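Local coordinates for hypothetical protein PA3352 (Pseudomonas aeruginosa, PDB 2FUP), which is a putative flagella synthesis protein of the FlgN family, and probably acts as an export chaperone for hook-associated proteins during flagellar assembly, at residues L11-D15 with N58-R62; R75-A79 with L91-D96; L25-E29 with L44-K48. All coordinates share one frame; numbering follows the deposited sequence.

Interaction 1: residues L11-D15 with N58-R62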
ATOM      1  N   LEU A  11       4.597   6.987   8.068  1.00 18.31           N
ATOM      2  CA  LEU A  11       4.271   6.609   6.677  1.00 16.90           C
ATOM      3  C   LEU A  11       3.761   5.195   6.578  1.00 18.03           C
ATOM      4  O   LEU A  11       2.834   4.895   5.833  1.00 19.35           O
ATOM      5  CB  LEU A  11       5.510   6.790   5.804  1.00 17.83           C
ATOM      6  CG  LEU A  11       5.937   8.231   5.568  1.00 19.67           C
ATOM      7  CD1 LEU A  11       7.342   8.322   5.039  1.00 19.20           C
ATOM      8  CD2 LEU A  11       5.024   8.943   4.649  1.00 19.36           C
ATOM      9  N   PHE A  12       4.365   4.288   7.314  1.00 17.42           N
ATOM     10  CA  PHE A  12       3.858   2.935   7.328  1.00 17.67           C
ATOM     11  C   PHE A  12       2.457   2.898   7.907  1.00 20.46           C
ATOM     12  O   PHE A  12       1.610   2.182   7.370  1.00 19.37           O
ATOM     13  CB  PHE A  12       4.753   2.002   8.151  1.00 19.61           C
ATOM     14  CG  PHE A  12       5.935   1.481   7.402  1.00 19.59           C
ATOM     15  CD1 PHE A  12       5.808   0.697   6.273  1.00 18.49           C
ATOM     16  CD2 PHE A  12       7.226   1.744   7.830  1.00 20.88           C
ATOM     17  CE1 PHE A  12       6.897   0.228   5.586  1.00 19.91           C
ATOM     18  CE2 PHE A  12       8.356   1.261   7.107  1.00 24.92           C
ATOM     19  CZ  PHE A  12       8.178   0.483   5.976  1.00 22.87           C
ATOM     20  N   ALA A  13       2.221   3.587   9.018  1.00 19.39           N
ATOM     21  CA  ALA A  13       0.879   3.582   9.647  1.00 20.57           C
ATOM     22  C   ALA A  13      -0.154   4.125   8.666  1.00 19.72           C
ATOM     23  O   ALA A  13      -1.226   3.563   8.506  1.00 20.37           O
ATOM     24  CB  ALA A  13       0.881   4.426  10.946  1.00 24.62           C
ATOM     25  N   GLU A  14       0.148   5.231   8.027  1.00 18.62           N
ATOM     26  CA  GLU A  14      -0.777   5.794   7.054  1.00 19.42           C
ATOM     27  C   GLU A  14      -1.052   4.828   5.912  1.00 20.16           C
ATOM     28  O   GLU A  14      -2.197   4.615   5.516  1.00 19.12           O
ATOM     29  CB  GLU A  14      -0.199   7.073   6.447  1.00 22.86           C
ATOM     30  CG  GLU A  14      -0.129   8.237   7.398  1.00 25.04           C
ATOM     31  CD  GLU A  14       0.433   9.535   6.796  1.00 34.34           C
ATOM     32  OE1 GLU A  14       0.640   9.577   5.537  1.00 38.81           O
ATOM     33  OE2 GLU A  14       0.637  10.508   7.603  1.00 42.13           O
ATOM     34  N   ASP A  15      -0.008   4.171   5.426  1.00 18.07           N
ATOM     35  CA  ASP A  15      -0.189   3.285   4.281  0.50 17.27           C
ATOM     36  C   ASP A  15      -0.932   2.013   4.632  1.00 18.28           C
ATOM     37  O   ASP A  15      -1.686   1.496   3.801  1.00 19.40           O
ATOM     38  CB  ASP A  15       1.143   3.024   3.553  0.50 17.40           C
ATOM     39  CG  ASP A  15       1.518   4.164   2.649  0.50 20.71           C
ATOM     40  OD1 ASP A  15       2.446   4.047   1.826  0.50 24.18           O
ATOM     41  OD2 ASP A  15       0.750   5.089   2.652  0.50 16.81           O
ATOM     42  N   ASN A  58       3.483   7.887  -0.731  1.00 17.23           N
ATOM     43  CA  ASN A  58       4.060   7.458   0.503  1.00 16.93           C
ATOM     44  C   ASN A  58       5.124   6.391   0.211  1.00 18.91           C
ATOM     45  O   ASN A  58       6.140   6.339   0.931  1.00 19.71           O
ATOM     46  CB  ASN A  58       2.969   7.005   1.479  1.00 22.29           C
ATOM     47  CG  ASN A  58       2.210   8.206   2.172  1.00 24.25           C
ATOM     48  OD1 ASN A  58       2.565   9.372   2.053  1.00 25.33           O
ATOM     49  ND2 ASN A  58       1.116   7.893   2.840  1.00 30.29           N
ATOM     50  N   GLY A  59       4.957   5.545  -0.832  1.00 17.80           N
ATOM     51  CA  GLY A  59       6.034   4.670  -1.176  1.00 20.81           C
ATOM     52  C   GLY A  59       7.307   5.374  -1.545  1.00 17.20           C
ATOM     53  O   GLY A  59       8.406   4.911  -1.231  1.00 18.70           O
ATOM     54  N   ARG A  60       7.124   6.438  -2.315  1.00 17.10           N
ATOM     55  CA  ARG A  60       8.281   7.254  -2.728  1.00 16.51           C
ATOM     56  C   ARG A  60       8.930   7.901  -1.528  1.00 16.54           C
ATOM     57  O   ARG A  60      10.163   8.090  -1.525  1.00 16.75           O
ATOM     58  CB  ARG A  60       7.981   8.276  -3.798  1.00 16.68           C
ATOM     59  CG  ARG A  60       7.731   7.608  -5.173  1.00 17.21           C
ATOM     60  CD  ARG A  60       7.628   8.651  -6.226  1.00 24.98           C
ATOM     61  NE  ARG A  60       7.880   8.132  -7.560  1.00 31.67           N
ATOM     62  CZ  ARG A  60       7.421   8.701  -8.679  1.00 40.80           C
ATOM     63  NH1 ARG A  60       6.568   9.719  -8.611  1.00 37.05           N
ATOM     64  NH2 ARG A  60       7.733   8.194  -9.874  1.00 39.50           N
ATOM     65  N   ALA A  61       8.135   8.276  -0.533  1.00 17.22           N
ATOM     66  CA  ALA A  61       8.669   8.901   0.701  1.00 15.64           C
ATOM     67  C   ALA A  61       9.487   7.882   1.463  1.00 16.82           C
ATOM     68  O   ALA A  61      10.607   8.164   1.904  1.00 18.43           O
ATOM     69  CB  ALA A  61       7.556   9.442   1.512  1.00 16.30           C
ATOM     70  N   ARG A  62       8.913   6.676   1.664  1.00 17.34           N
ATOM     71  CA  ARG A  62       9.658   5.645   2.396  1.00 19.28           C
ATOM     72  C   ARG A  62      10.967   5.292   1.679  1.00 16.90           C
ATOM     73  O   ARG A  62      12.041   5.108   2.299  1.00 18.51           O
ATOM     74  CB  ARG A  62       8.836   4.360   2.582  1.00 17.93           C
ATOM     75  CG  ARG A  62       7.676   4.667   3.512  0.50 18.34           C
ATOM     76  CD  ARG A  62       7.166   3.373   4.114  0.50 17.33           C
ATOM     77  NE  ARG A  62       6.755   2.569   2.981  0.50 20.08           N
ATOM     78  CZ  ARG A  62       5.594   2.738   2.371  0.50 14.38           C
ATOM     79  NH1 ARG A  62       4.694   3.542   2.885  0.50 24.60           N
ATOM     80  NH2 ARG A  62       5.312   2.078   1.288  0.50 19.16           N
TER
HETATM   81  O   HOH W   1      -1.180   9.332   3.752  1.00 23.88           O
HETATM   82  O   HOH W   2       2.063  11.241   4.085  1.00 34.13           O
HETATM   83  O   HOH W   3       2.852   2.646  -0.284  1.00 22.90           O

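Interaction 2: residues R75-A79 with L91-D96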
ATOM      1  N   ARG A  75      13.649  -5.410   2.716  1.00 19.09           N
ATOM      2  CA  ARG A  75      13.494  -5.697   4.130  1.00 18.68           C
ATOM      3  C   ARG A  75      14.855  -5.713   4.861  1.00 18.61           C
ATOM      4  O   ARG A  75      14.949  -5.289   6.002  1.00 20.32           O
ATOM      5  CB  ARG A  75      12.725  -7.001   4.337  1.00 18.45           C
ATOM      6  CG  ARG A  75      12.190  -7.066   5.718  1.00 18.81           C
ATOM      7  CD  ARG A  75      11.590  -8.445   6.077  1.00 18.56           C
ATOM      8  NE  ARG A  75      10.980  -8.462   7.428  1.00 18.15           N
ATOM      9  CZ  ARG A  75      11.625  -8.610   8.571  1.00 18.90           C
ATOM     10  NH1 ARG A  75      12.921  -8.894   8.601  1.00 19.24           N
ATOM     11  NH2 ARG A  75      10.924  -8.503   9.720  1.00 19.10           N
ATOM     12  N   GLU A  76      15.900  -6.156   4.204  1.00 18.81           N
ATOM     13  CA  GLU A  76      17.178  -6.109   4.834  1.00 18.85           C
ATOM     14  C   GLU A  76      17.644  -4.661   5.110  1.00 17.18           C
ATOM     15  O   GLU A  76      18.262  -4.413   6.136  1.00 20.31           O
ATOM     16  CB  GLU A  76      18.257  -6.780   3.973  1.00 20.75           C
ATOM     17  CG  GLU A  76      18.133  -8.277   3.948  1.00 25.49           C
ATOM     18  CD  GLU A  76      18.519  -8.947   5.238  1.00 36.61           C
ATOM     19  OE1 GLU A  76      19.634  -8.742   5.724  1.00 36.99           O
ATOM     20  OE2 GLU A  76      17.694  -9.686   5.791  1.00 40.17           O
ATOM     21  N   GLY A  77      17.385  -3.741   4.172  1.00 17.03           N
ATOM     22  CA  GLY A  77      17.686  -2.332   4.374  1.00 18.86           C
ATOM     23  C   GLY A  77      16.870  -1.737   5.496  1.00 19.83           C
ATOM     24  O   GLY A  77      17.400  -1.014   6.383  1.00 20.13           O
ATOM     25  N   LEU A  78      15.565  -2.030   5.490  1.00 18.13           N
ATOM     26  CA  LEU A  78      14.717  -1.561   6.607  1.00 17.65           C
ATOM     27  C   LEU A  78      15.266  -2.091   7.915  1.00 19.31           C
ATOM     28  O   LEU A  78      15.261  -1.353   8.911  1.00 20.34           O
ATOM     29  CB  LEU A  78      13.272  -2.026   6.409  1.00 18.80           C
ATOM     30  CG  LEU A  78      12.251  -1.578   7.412  1.00 18.67           C
ATOM     31  CD1 LEU A  78      12.193  -0.013   7.508  1.00 19.05           C
ATOM     32  CD2 LEU A  78      10.890  -2.126   7.098  1.00 20.44           C
ATOM     33  N   ALA A  79      15.618  -3.371   7.952  1.00 18.88           N
ATOM     34  CA  ALA A  79      16.166  -3.926   9.199  1.00 18.43           C
ATOM     35  C   ALA A  79      17.424  -3.264   9.661  1.00 19.56           C
ATOM     36  O   ALA A  79      17.662  -3.041  10.878  1.00 20.47           O
ATOM     37  CB  ALA A  79      16.367  -5.410   9.051  1.00 18.40           C
ATOM     38  N   LEU A  91       8.687  -0.730  13.192  1.00 18.01           N
ATOM     39  CA  LEU A  91       8.938  -0.530  11.766  1.00 17.68           C
ATOM     40  C   LEU A  91       8.848  -1.836  10.975  1.00 17.32           C
ATOM     41  O   LEU A  91       8.244  -1.898   9.901  1.00 19.00           O
ATOM     42  CB  LEU A  91      10.288   0.162  11.498  1.00 18.13           C
ATOM     43  CG  LEU A  91      10.490   1.619  11.893  1.00 18.20           C
ATOM     44  CD1 LEU A  91      11.885   2.063  11.791  1.00 18.41           C
ATOM     45  CD2 LEU A  91       9.607   2.479  11.017  1.00 19.69           C
ATOM     46  N   LEU A  92       9.579  -2.820  11.473  1.00 18.11           N
ATOM     47  CA  LEU A  92       9.639  -4.116  10.770  1.00 18.19           C
ATOM     48  C   LEU A  92       8.240  -4.776  10.724  1.00 18.94           C
ATOM     49  O   LEU A  92       7.827  -5.274   9.662  1.00 20.18           O
ATOM     50  CB  LEU A  92      10.712  -5.039  11.371  1.00 17.21           C
ATOM     51  CG  LEU A  92      12.115  -4.630  10.953  1.00 18.05           C
ATOM     52  CD1 LEU A  92      12.985  -5.427  11.908  1.00 24.52           C
ATOM     53  CD2 LEU A  92      12.421  -4.930   9.525  1.00 19.32           C
ATOM     54  N   ALA A  93       7.512  -4.807  11.833  1.00 18.59           N
ATOM     55  CA  ALA A  93       6.215  -5.415  11.902  1.00 18.15           C
ATOM     56  C   ALA A  93       5.259  -4.714  10.923  1.00 17.68           C
ATOM     57  O   ALA A  93       4.456  -5.336  10.201  1.00 18.60           O
ATOM     58  CB  ALA A  93       5.674  -5.319  13.287  1.00 18.93           C
ATOM     59  N   ARG A  94       5.275  -3.375  10.933  1.00 17.43           N
ATOM     60  CA  ARG A  94       4.394  -2.624  10.022  1.00 18.35           C
ATOM     61  C   ARG A  94       4.811  -2.803   8.560  1.00 17.49           C
ATOM     62  O   ARG A  94       3.959  -2.909   7.696  1.00 19.75           O
ATOM     63  CB  ARG A  94       4.344  -1.130  10.438  1.00 20.78           C
ATOM     64  CG  ARG A  94       3.833  -0.899  11.828  1.00 21.39           C
ATOM     65  CD  ARG A  94       2.353  -1.194  12.068  1.00 24.34           C
ATOM     66  NE  ARG A  94       2.019  -2.579  12.061  1.00 25.72           N
ATOM     67  CZ  ARG A  94       2.102  -3.464  13.061  1.00 37.47           C
ATOM     68  NH1 ARG A  94       2.629  -3.189  14.229  1.00 34.02           N
ATOM     69  NH2 ARG A  94       1.697  -4.693  12.828  1.00 34.00           N
ATOM     70  N   GLY A  95       6.109  -2.800   8.272  1.00 17.64           N
ATOM     71  CA  GLY A  95       6.537  -3.030   6.918  1.00 17.96           C
ATOM     72  C   GLY A  95       6.022  -4.366   6.427  1.00 17.29           C
ATOM     73  O   GLY A  95       5.606  -4.524   5.285  1.00 18.60           O
ATOM     74  N   ASP A  96       6.089  -5.418   7.258  1.00 16.82           N
ATOM     75  CA  ASP A  96       5.671  -6.753   6.839  1.00 17.11           C
ATOM     76  C   ASP A  96       4.141  -6.826   6.654  1.00 18.58           C
ATOM     77  O   ASP A  96       3.646  -7.506   5.773  1.00 21.07           O
ATOM     78  CB  ASP A  96       6.103  -7.796   7.888  1.00 17.77           C
ATOM     79  CG  ASP A  96       7.599  -7.956   7.993  1.00 20.07           C
ATOM     80  OD1 ASP A  96       8.329  -7.648   6.992  1.00 19.79           O
ATOM     81  OD2 ASP A  96       8.077  -8.455   9.049  1.00 18.93           O
TER

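Interaction 3: residues L25-E29 with L44-K48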
ATOM      1  N   LEU A  25     -12.443  -1.503  -0.684  1.00 15.78           N
ATOM      2  CA  LEU A  25     -13.053  -1.023  -1.923  1.00 16.72           C
ATOM      3  C   LEU A  25     -12.973  -2.037  -3.068  1.00 15.00           C
ATOM      4  O   LEU A  25     -13.885  -2.144  -3.889  1.00 16.56           O
ATOM      5  CB  LEU A  25     -12.464   0.324  -2.357  1.00 15.31           C
ATOM      6  CG  LEU A  25     -12.708   1.542  -1.469  1.00 18.48           C
ATOM      7  CD1 LEU A  25     -11.881   2.716  -1.938  1.00 18.38           C
ATOM      8  CD2 LEU A  25     -14.196   1.856  -1.415  1.00 17.74           C
ATOM      9  N   VAL A  26     -11.847  -2.751  -3.147  1.00 15.80           N
ATOM     10  CA  VAL A  26     -11.758  -3.813  -4.162  1.00 15.09           C
ATOM     11  C   VAL A  26     -12.752  -4.968  -3.913  1.00 15.37           C
ATOM     12  O   VAL A  26     -13.384  -5.518  -4.835  1.00 15.62           O
ATOM     13  CB  VAL A  26     -10.311  -4.368  -4.274  1.00 16.26           C
ATOM     14  CG1 VAL A  26     -10.266  -5.542  -5.269  1.00 19.01           C
ATOM     15  CG2 VAL A  26      -9.423  -3.297  -4.728  1.00 17.52           C
ATOM     16  N   ASP A  27     -12.970  -5.304  -2.656  1.00 16.26           N
ATOM     17  CA  ASP A  27     -13.964  -6.309  -2.312  1.00 16.25           C
ATOM     18  C   ASP A  27     -15.377  -5.764  -2.608  1.00 16.81           C
ATOM     19  O   ASP A  27     -16.291  -6.490  -3.074  1.00 15.86           O
ATOM     20  CB  ASP A  27     -13.906  -6.610  -0.823  1.00 17.75           C
ATOM     21  CG  ASP A  27     -14.928  -7.662  -0.403  1.00 23.76           C
ATOM     22  OD1 ASP A  27     -14.823  -8.768  -0.960  1.00 27.35           O
ATOM     23  OD2 ASP A  27     -15.775  -7.395   0.507  1.00 26.38           O
ATOM     24  N   GLU A  28     -15.600  -4.469  -2.330  1.00 16.03           N
ATOM     25  CA  GLU A  28     -16.891  -3.862  -2.584  1.00 15.13           C
ATOM     26  C   GLU A  28     -17.165  -3.933  -4.122  1.00 14.63           C
ATOM     27  O   GLU A  28     -18.283  -4.167  -4.594  1.00 13.79           O
ATOM     28  CB  GLU A  28     -16.906  -2.433  -2.042  1.00 14.87           C
ATOM     29  CG  GLU A  28     -18.227  -1.769  -2.198  1.00 14.21           C
ATOM     30  CD  GLU A  28     -18.388  -0.498  -1.357  1.00 14.88           C
ATOM     31  OE1 GLU A  28     -17.476  -0.269  -0.519  1.00 17.41           O
ATOM     32  OE2 GLU A  28     -19.355   0.287  -1.570  1.00 14.78           O
ATOM     33  N   GLU A  29     -16.116  -3.634  -4.893  1.00 14.66           N
ATOM     34  CA  GLU A  29     -16.224  -3.740  -6.336  1.00 16.50           C
ATOM     35  C   GLU A  29     -16.522  -5.182  -6.848  1.00 14.38           C
ATOM     36  O   GLU A  29     -17.328  -5.372  -7.724  1.00 15.19           O
ATOM     37  CB  GLU A  29     -14.942  -3.166  -6.957  1.00 17.04           C
ATOM     38  CG  GLU A  29     -14.869  -3.218  -8.455  1.00 21.73           C
ATOM     39  CD  GLU A  29     -13.507  -2.727  -8.920  1.00 34.32           C
ATOM     40  OE1 GLU A  29     -13.277  -1.492  -8.940  1.00 34.31           O
ATOM     41  OE2 GLU A  29     -12.641  -3.576  -9.193  1.00 41.01           O
ATOM     42  N   LEU A  44     -16.766   3.711  -7.175  1.00 16.36           N
ATOM     43  CA  LEU A  44     -15.706   2.971  -6.504  1.00 15.25           C
ATOM     44  C   LEU A  44     -14.335   3.286  -7.090  1.00 18.90           C
ATOM     45  O   LEU A  44     -13.351   3.414  -6.355  1.00 20.29           O
ATOM     46  CB  LEU A  44     -15.977   1.454  -6.554  1.00 15.59           C
ATOM     47  CG  LEU A  44     -17.215   1.044  -5.714  1.00 14.19           C
ATOM     48  CD1 LEU A  44     -17.539  -0.378  -5.957  1.00 16.20           C
ATOM     49  CD2 LEU A  44     -16.975   1.292  -4.262  1.00 17.10           C
ATOM     50  N   LEU A  45     -14.289   3.422  -8.402  1.00 19.20           N
ATOM     51  CA  LEU A  45     -13.010   3.925  -9.045  1.00 21.32           C
ATOM     52  C   LEU A  45     -12.621   5.287  -8.465  1.00 23.12           C
ATOM     53  O   LEU A  45     -11.454   5.540  -8.203  1.00 23.21           O
ATOM     54  CB  LEU A  45     -13.134   4.015 -10.566  1.00 23.03           C
ATOM     55  CG  LEU A  45     -11.883   4.511 -11.315  1.00 26.58           C
ATOM     56  CD1 LEU A  45     -10.683   3.582 -11.029  1.00 34.80           C
ATOM     57  CD2 LEU A  45     -12.139   4.614 -12.814  1.00 28.22           C
ATOM     58  N   GLY A  46     -13.593   6.173  -8.293  1.00 21.52           N
ATOM     59  CA  GLY A  46     -13.337   7.527  -7.775  1.00 22.18           C
ATOM     60  C   GLY A  46     -12.865   7.448  -6.338  1.00 25.33           C
ATOM     61  O   GLY A  46     -12.031   8.216  -5.916  1.00 27.42           O
ATOM     62  N   ALA A  47     -13.388   6.503  -5.583  1.00 24.16           N
ATOM     63  CA  ALA A  47     -12.963   6.332  -4.216  1.00 23.81           C
ATOM     64  C   ALA A  47     -11.538   5.775  -4.107  1.00 27.27           C
ATOM     65  O   ALA A  47     -10.819   6.054  -3.128  1.00 29.18           O
ATOM     66  CB  ALA A  47     -13.954   5.417  -3.474  1.00 26.39           C
ATOM     67  N   LYS A  48     -11.139   4.928  -5.064  1.00 24.50           N
ATOM     68  CA  LYS A  48      -9.799   4.292  -5.054  1.00 25.45           C
ATOM     69  C   LYS A  48      -8.722   5.291  -5.423  1.00 33.34           C
ATOM     70  O   LYS A  48      -7.581   5.074  -5.004  1.00 31.98           O
ATOM     71  CB  LYS A  48      -9.730   3.122  -6.026  1.00 24.87           C
ATOM     72  CG  LYS A  48     -10.537   1.968  -5.631  1.00 25.24           C
ATOM     73  CD  LYS A  48     -10.223   0.716  -6.437  1.00 23.45           C
ATOM     74  CE  LYS A  48     -10.628   0.826  -7.865  1.00 32.97           C
ATOM     75  NZ  LYS A  48     -10.293  -0.484  -8.549  1.00 32.54           N
TER

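Interaction 1: residues L11-D15 with N58-R62
R62 crosses the face of the F12 ring at a slant, runs past L11 in the opposite direction and ends at D15. Its CD sits almost centrally over one face of the F12 ring, 3.5 Å from the centroid and 13° off the normal, a CH-pi contact. A bend at chi3 (-60°) then turns the guanidinium out of the line of the chain, and its NH1 reaches D15 OD1. This salt bridge is short, 2.5 Å between R62 NH1 and D15 OD1, and straight at 172°. Because D15 and R62 each have two deposited conformers, its exact length is doubtful. OD1 lies in the guanidinium plane, whereas NH1 meets the carboxylate from above its plane. One water also joins D15 OD1 to R62 NH2. The other carboxylate oxygen, D15 OD2, accepts N58 ND2 at 2.8 Å, again from above the carboxylate but in the plane of the amide. N58 ND2 makes a second, weak bond to E14 OE1 (3.2 Å), and two waters link E14 OE1 to the two ends of that amide. L11 divides its methyls: CD1 packs on A61 CB at 3.7 Å, while CD2 lies beside the amide, 3.6 Å from N58 OD1. F12 and R62 also touch L98 of helix 88-114. Such a polar seam beside leucine and aromatic packing joins two antiparallel helices, 7-34 and 39-68, of an up-and-down helical bundle.

Interaction 2: residues R75-A79 with L91-D96
R75 and D96 pair at the edge of a helical hairpin, in which the short helix 75-82 turns back after a brief link and packs antiparallel on the start of helix 88-114. The segment axes come within 10.3 Å, with their directions 158° apart. The charged part is a two-pronged, side-on salt bridge. R75 NE donates to D96 OD1 at 2.8 Å and R75 NH2 to D96 OD2 at 2.9 Å, each oxygen offering its syn lone pair. The two flat groups are nearly coplanar, 22° apart, which suits two bonds made side by side and fixes the rotation of the carboxylate. R75 spans the gap because its chain is extended from CG to NE and its CG stands anti to the backbone N (chi1 -162°), carrying the guanidinium across to the other helix.

The apolar part is built on leucines. The L78 and L92 side chains pass one another, each reaching toward the other's helix, with L78 CG 4.0 Å from L92 CD2. L92 CD2 is likewise 4.0 Å from A79 CB. L78 CD2 rests 3.9 Å from the carbonyl oxygen of L91 and 4.4 Å from G95 CA, a close approach to the helix backbone that a residue without a side chain allows. On the bundle side, L78 also touches L8 and F12 of helix 7-34, and L91 touches L9. The carbonyl oxygen of G95 accepts a hydrogen bond from a bound 2-methyl-2,4-pentanediol, probably from the crystallisation liquor.

Charged and apolar parts meet at L92: its CD2 lies over the centre of one face of the R75 guanidinium, 3.9 Å from R75 CZ, while D96 occupies the edge.

Interaction 3: residues L25-E29 with L44-K48
An antiparallel helix pair, formed by helices 7-34 and 39-68 with only a short link between them, is held here by L25 and L44 meeting between the two segments. L25 CD2 lies 4.0 Å from L44 CD2, the two side chains crossing at a slant. L25 then pushes its other methyl farther across: CD1 is 3.7 Å from A47 CB and also reaches the carbonyl oxygen of A47. L44 reaches back across to the first helix. Its CD1 comes against the backbone there, 3.6 Å from E29 CA, and its CD2 packs beside the carboxylate of E28, 3.7 Å from E28 CD. For L44, CG lies beside the backbone N and anti to the carbonyl carbon (chi1 -67°), a setting that directs the fork of methyls between E28 and E29.

The segment axes run 169° apart, close to strictly antiparallel, as in an up-and-down helical bundle, and the salt bridge lies on the side facing helix 88-114. K48 lays its CG beside L25, 4.0 Å from L25 CD1, then bends at chi3 (-68°) and brings its ammonium to E29. K48 NZ donates to E29 OE1 at 3.2 Å, a rather long salt bridge, arriving on the syn side of the carboxylate but somewhat out of its plane. Each partner has a further bond: K48 NZ donates to the carbonyl oxygen of N119, and E29 OE2 accepts from N112 ND2, with a weak bond from Q120 as well. N112 also donates to the carbonyl oxygen of V26, whose side chain touches A108 of helix 88-114.

In the fold
Interactions 1 and 3 join the same two antiparallel helices, 7-34 and 39-68, at positions whose centres are about 21 Å apart; interaction 3 lies toward the turn between them, within the chain span bracketed by interaction 1. Interaction 2 follows both in sequence and packs helix 75-82 on helix 88-114. It touches interaction 1 through F12, whose ring CE1 is 3.5 Å from G95 CA and whose CZ also packs on L78, so three long helices and the short one converge there. Interactions 2 and 3 sit on opposite sides of the chain's centre, about 28 Å between centres. Interactions 1 and 2 thus share one end of the elongated bundle; interaction 3 lies toward the other.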